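Benzoylformate decarboxylase (Mycobacterium smegmatis, PDB 4Q9D) belongs to the thiamine pyrophosphate-dependent enzyme family, and is a tetramer of three-domain subunits that carry a bound magnesium ion. Local coordinates at residues Thr6-Asp9 with Val10-Leu14; Gly274-Val277 with Phe278-Tyr281. All coordinates share one frame; numbering follows the deposited sequence.

Contacts 1 and 2 follow one another along the chain and fall in different domains: residues 6-14 open the first helix of the N-terminal TPP binding domain, whereas residues 274-281 form part of the loop after strand 269-273 in the Rossmann-like central domain. Their centres are 42 Å apart, the nearest atoms about 31 Å, on opposite sides of the chain's centre, and they do not touch. The magnesium ion, held by Asp-434, Asn-461 and Glu-463, belongs to the third, C-terminal domain, and neither contact supplies a ligand to it. Contact 1 is covered within its own subunit, while contact 2 leads through Tyr-281 to Ser-29 and Gln-102 of the second subunit.

Contact 1 of 2, residues Thr6-Asp9 with Val10-Leu14; sequences TVHD and VTYDL
Thr-6 to Asp-9 and Val-10 to Leu-14 make a local contact along the first turns of helix 7-18, at the start of the N-terminal TPP binding domain. Here side chains one turn apart meet around a capped helix end. Thr-6 takes the N-cap position. Its OG1 accepts a nearly straight bond from Asp-9 N (3.2 Å, N-H...O 164°), and Asp-9 returns it: CG lies beside its own backbone N (chi1 -66°), which folds the carboxylate back so that OD2 receives Thr-6 N at 2.8 Å, from above the carboxylate plane. The negative group thus sits at the positive end of the helix dipole, where its charge would probably be stabilised. Thr-6 O then starts the ladder of helical bonds by accepting from Val-10 N.

One residue further on, Val-7 O is gripped twice by Thr-11, a turn ahead in the helix. The backbone N and the hydroxyl OG1, the latter at 2.7 Å, reach it from opposite faces of the carbonyl plane, and CG1 of Val-7 lies alongside the hydroxyl. The valine and threonine point the same way, toward helix 138-150, where Val-7 packs on Val-138 and Thr-11 on Phe-142.

On another side of the helix His-8 meets Tyr-12. Tyr-12 CE2 stands 3.2 Å above one face of the imidazole, toward its rim, yet the planes are inclined at 39° and the ring centroids are 4.7 Å apart, an oblique pairing. Tyr-12 OH bonds to Phe-34 O, to which His-8 NE2 also makes a weak hydrogen bond, while Phe-42 meets the tyrosine ring edge-to-face. At the helix's beginning, the reciprocal Thr-6 and Asp-9 bonds are those of a capping box.

Contact 2 of 2, residues Gly274-Val277 with Phe278-Tyr281; sequences GAEV and FRYY
Glu-276 and Arg-279, three residues apart in the loop that follows strand 269-273, join in a two-pronged salt bridge across a bend of the chain. Arg-279 presents its guanidinium side-on: NE donates to Glu-276 OE1 at 2.9 Å and NH2 to Glu-276 OE2 at 2.8 Å, both bonds nearly straight. The carboxylate lies at the guanidinium edge, but its own plane is turned 51° from that of the arginine, and each oxygen is met from above the carboxylate plane. The glutamate reaches over with its chain extended beyond CG; the arginine leaves the backbone extended and then bends at chi3 (-73°), which brings NE and NH2 round to face the acid. Its remaining nitrogen, NH1, forms a salt bridge with Asp-238 and a hydrogen bond with Leu-236 O.

The bend itself contains a cis peptide between Val-277 and Phe-278, followed by an inverse gamma turn centred on Arg-279, in a loop leading from one strand of the parallel central-domain sheet to its neighbour 294-299. A water bridges the bend, donating to Glu-276 O and accepting from Arg-279 N at 3.0 Å.

With its CG beside the backbone N (chi1 -73°), the Phe-278 ring turns back over the preceding residue. Val-277 CA sits over its face, 4.2 Å from the centroid, as a CH-pi contact, and Val-277 CG1 stands above the same ring toward the rim, 3.9 Å from CE2. Both side chains settle on Leu-295 and Val-272 of the sheet, and Phe-278 also touches Val-260 of helix 257-264.

Contact 1 of 2, residues Thr6-Asp9 with Val10-Leu14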
# COMPACT_ATOMS: atom_id res chain seq x y z
N THR B 6 14.72 -28.30 13.32
CA THR B 6 14.21 -26.95 13.44
C THR B 6 13.71 -26.44 12.09
O THR B 6 13.97 -27.03 11.04
CB THR B 6 15.33 -26.02 13.91
OG1 THR B 6 16.37 -26.06 12.94
CG2 THR B 6 15.89 -26.50 15.31
N VAL B 7 13.00 -25.32 12.12
CA VAL B 7 12.63 -24.63 10.91
C VAL B 7 13.85 -24.41 9.99
O VAL B 7 13.76 -24.58 8.77
CB VAL B 7 11.95 -23.28 11.27
CG1 VAL B 7 11.91 -22.33 10.04
CG2 VAL B 7 10.52 -23.55 11.82
N HIS B 8 14.99 -24.07 10.58
CA HIS B 8 16.25 -23.89 9.86
C HIS B 8 16.65 -25.18 9.11
O HIS B 8 16.97 -25.14 7.92
CB HIS B 8 17.34 -23.46 10.86
CG HIS B 8 18.63 -23.03 10.24
ND1 HIS B 8 19.55 -23.93 9.73
CD2 HIS B 8 19.18 -21.80 10.09
CE1 HIS B 8 20.61 -23.27 9.29
NE2 HIS B 8 20.41 -21.97 9.49
N ASP B 9 16.63 -26.32 9.81
CA ASP B 9 16.97 -27.61 9.20
C ASP B 9 16.13 -27.92 7.97
O ASP B 9 16.65 -28.22 6.89
CB ASP B 9 16.78 -28.80 10.18
CG ASP B 9 17.73 -28.75 11.37
OD1 ASP B 9 18.90 -28.33 11.19
OD2 ASP B 9 17.31 -29.12 12.48
N VAL B 10 14.82 -27.91 8.16
CA VAL B 10 13.95 -28.34 7.09
C VAL B 10 13.88 -27.30 5.94
O VAL B 10 13.58 -27.66 4.80
CB VAL B 10 12.54 -28.75 7.60
CG1 VAL B 10 12.67 -29.71 8.81
CG2 VAL B 10 11.72 -27.56 7.97
N THR B 11 14.14 -26.03 6.24
CA THR B 11 14.06 -25.01 5.17
C THR B 11 15.26 -25.18 4.22
O THR B 11 15.08 -25.23 3.01
CB THR B 11 14.05 -23.58 5.71
OG1 THR B 11 12.89 -23.39 6.52
CG2 THR B 11 14.00 -22.56 4.55
N TYR B 12 16.46 -25.28 4.77
CA TYR B 12 17.63 -25.56 3.93
C TYR B 12 17.48 -26.89 3.18
O TYR B 12 17.85 -27.00 2.01
CB TYR B 12 18.90 -25.55 4.77
CG TYR B 12 19.45 -24.16 4.94
CD1 TYR B 12 20.24 -23.57 3.94
CD2 TYR B 12 19.16 -23.40 6.08
CE1 TYR B 12 20.74 -22.29 4.08
CE2 TYR B 12 19.67 -22.12 6.24
CZ TYR B 12 20.46 -21.57 5.23
OH TYR B 12 21.00 -20.30 5.38
N ASP B 13 16.90 -27.91 3.83
CA ASP B 13 16.62 -29.16 3.11
C ASP B 13 15.72 -28.91 1.90
O ASP B 13 15.92 -29.50 0.85
CB ASP B 13 15.98 -30.21 4.03
CG ASP B 13 16.99 -30.83 5.01
OD1 ASP B 13 18.21 -30.63 4.82
OD2 ASP B 13 16.58 -31.51 5.97
N LEU B 14 14.71 -28.05 2.06
CA LEU B 14 13.81 -27.76 0.94
C LEU B 14 14.55 -26.97 -0.14
O LEU B 14 14.43 -27.27 -1.32
CB LEU B 14 12.58 -26.96 1.42
CG LEU B 14 11.70 -26.37 0.31
CD1 LEU B 14 11.03 -27.50 -0.48
CD2 LEU B 14 10.65 -25.47 0.95

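Contact 2 of 2, residues Gly274-Val277 with Phe278-Tyr281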
# COMPACT_ATOMS: atom_id res chain seq x y z
N GLY B 274 7.01 -11.19 -27.75
CA GLY B 274 8.01 -11.07 -26.70
C GLY B 274 8.68 -9.73 -26.51
O GLY B 274 9.71 -9.65 -25.83
N ALA B 275 8.07 -8.69 -27.08
CA ALA B 275 8.47 -7.28 -26.88
C ALA B 275 7.24 -6.51 -26.45
O ALA B 275 6.11 -6.90 -26.75
CB ALA B 275 9.04 -6.66 -28.20
N GLU B 276 7.46 -5.41 -25.74
CA GLU B 276 6.40 -4.48 -25.37
C GLU B 276 5.89 -3.79 -26.62
O GLU B 276 6.56 -3.75 -27.65
CB GLU B 276 6.95 -3.44 -24.37
CG GLU B 276 7.41 -4.14 -23.10
CD GLU B 276 8.52 -3.44 -22.33
OE1 GLU B 276 8.87 -2.29 -22.67
OE2 GLU B 276 9.01 -4.08 -21.37
N VAL B 277 4.69 -3.24 -26.52
CA VAL B 277 4.12 -2.43 -27.56
C VAL B 277 3.94 -1.02 -27.01
O VAL B 277 2.93 -0.76 -26.38
CB VAL B 277 2.73 -2.99 -28.00
CG1 VAL B 277 2.06 -2.06 -29.03
CG2 VAL B 277 2.90 -4.38 -28.57
N PHE B 278 4.93 -0.13 -27.16
CA PHE B 278 6.30 -0.44 -27.55
C PHE B 278 7.18 0.19 -26.48
O PHE B 278 6.76 1.08 -25.77
CB PHE B 278 6.68 0.22 -28.88
CG PHE B 278 6.06 -0.42 -30.09
CD1 PHE B 278 6.61 -1.55 -30.65
CD2 PHE B 278 4.92 0.12 -30.67
CE1 PHE B 278 6.04 -2.15 -31.79
CE2 PHE B 278 4.33 -0.46 -31.82
CZ PHE B 278 4.90 -1.60 -32.37
N ARG B 279 8.43 -0.26 -26.40
CA ARG B 279 9.33 0.32 -25.43
C ARG B 279 9.76 1.71 -25.88
O ARG B 279 10.78 1.86 -26.54
CB ARG B 279 10.56 -0.57 -25.27
CG ARG B 279 11.53 -0.13 -24.15
CD ARG B 279 12.47 -1.27 -23.82
NE ARG B 279 11.78 -2.33 -23.09
CZ ARG B 279 12.40 -3.37 -22.53
NH1 ARG B 279 13.72 -3.53 -22.66
NH2 ARG B 279 11.71 -4.29 -21.88
N TYR B 280 8.96 2.72 -25.55
CA TYR B 280 9.28 4.10 -25.90
C TYR B 280 10.03 4.75 -24.75
O TYR B 280 9.78 4.44 -23.61
CB TYR B 280 8.00 4.92 -26.09
CG TYR B 280 7.03 4.44 -27.17
CD1 TYR B 280 7.39 4.42 -28.53
CD2 TYR B 280 5.74 4.09 -26.83
CE1 TYR B 280 6.48 4.00 -29.50
CE2 TYR B 280 4.82 3.69 -27.79
CZ TYR B 280 5.19 3.66 -29.12
OH TYR B 280 4.25 3.29 -30.04
N TYR B 281 10.96 5.64 -25.11
CA TYR B 281 11.79 6.37 -24.16
C TYR B 281 11.46 7.86 -24.22
O TYR B 281 10.53 8.32 -23.56
CB TYR B 281 13.27 6.15 -24.45
CG TYR B 281 14.19 6.53 -23.30
CD1 TYR B 281 13.67 7.03 -22.11
CD2 TYR B 281 15.57 6.40 -23.42
CE1 TYR B 281 14.51 7.39 -21.07
CE2 TYR B 281 16.40 6.75 -22.38
CZ TYR B 281 15.87 7.24 -21.21
OH TYR B 281 16.70 7.60 -20.17
O HOH W 1 9.19 -2.88 -27.63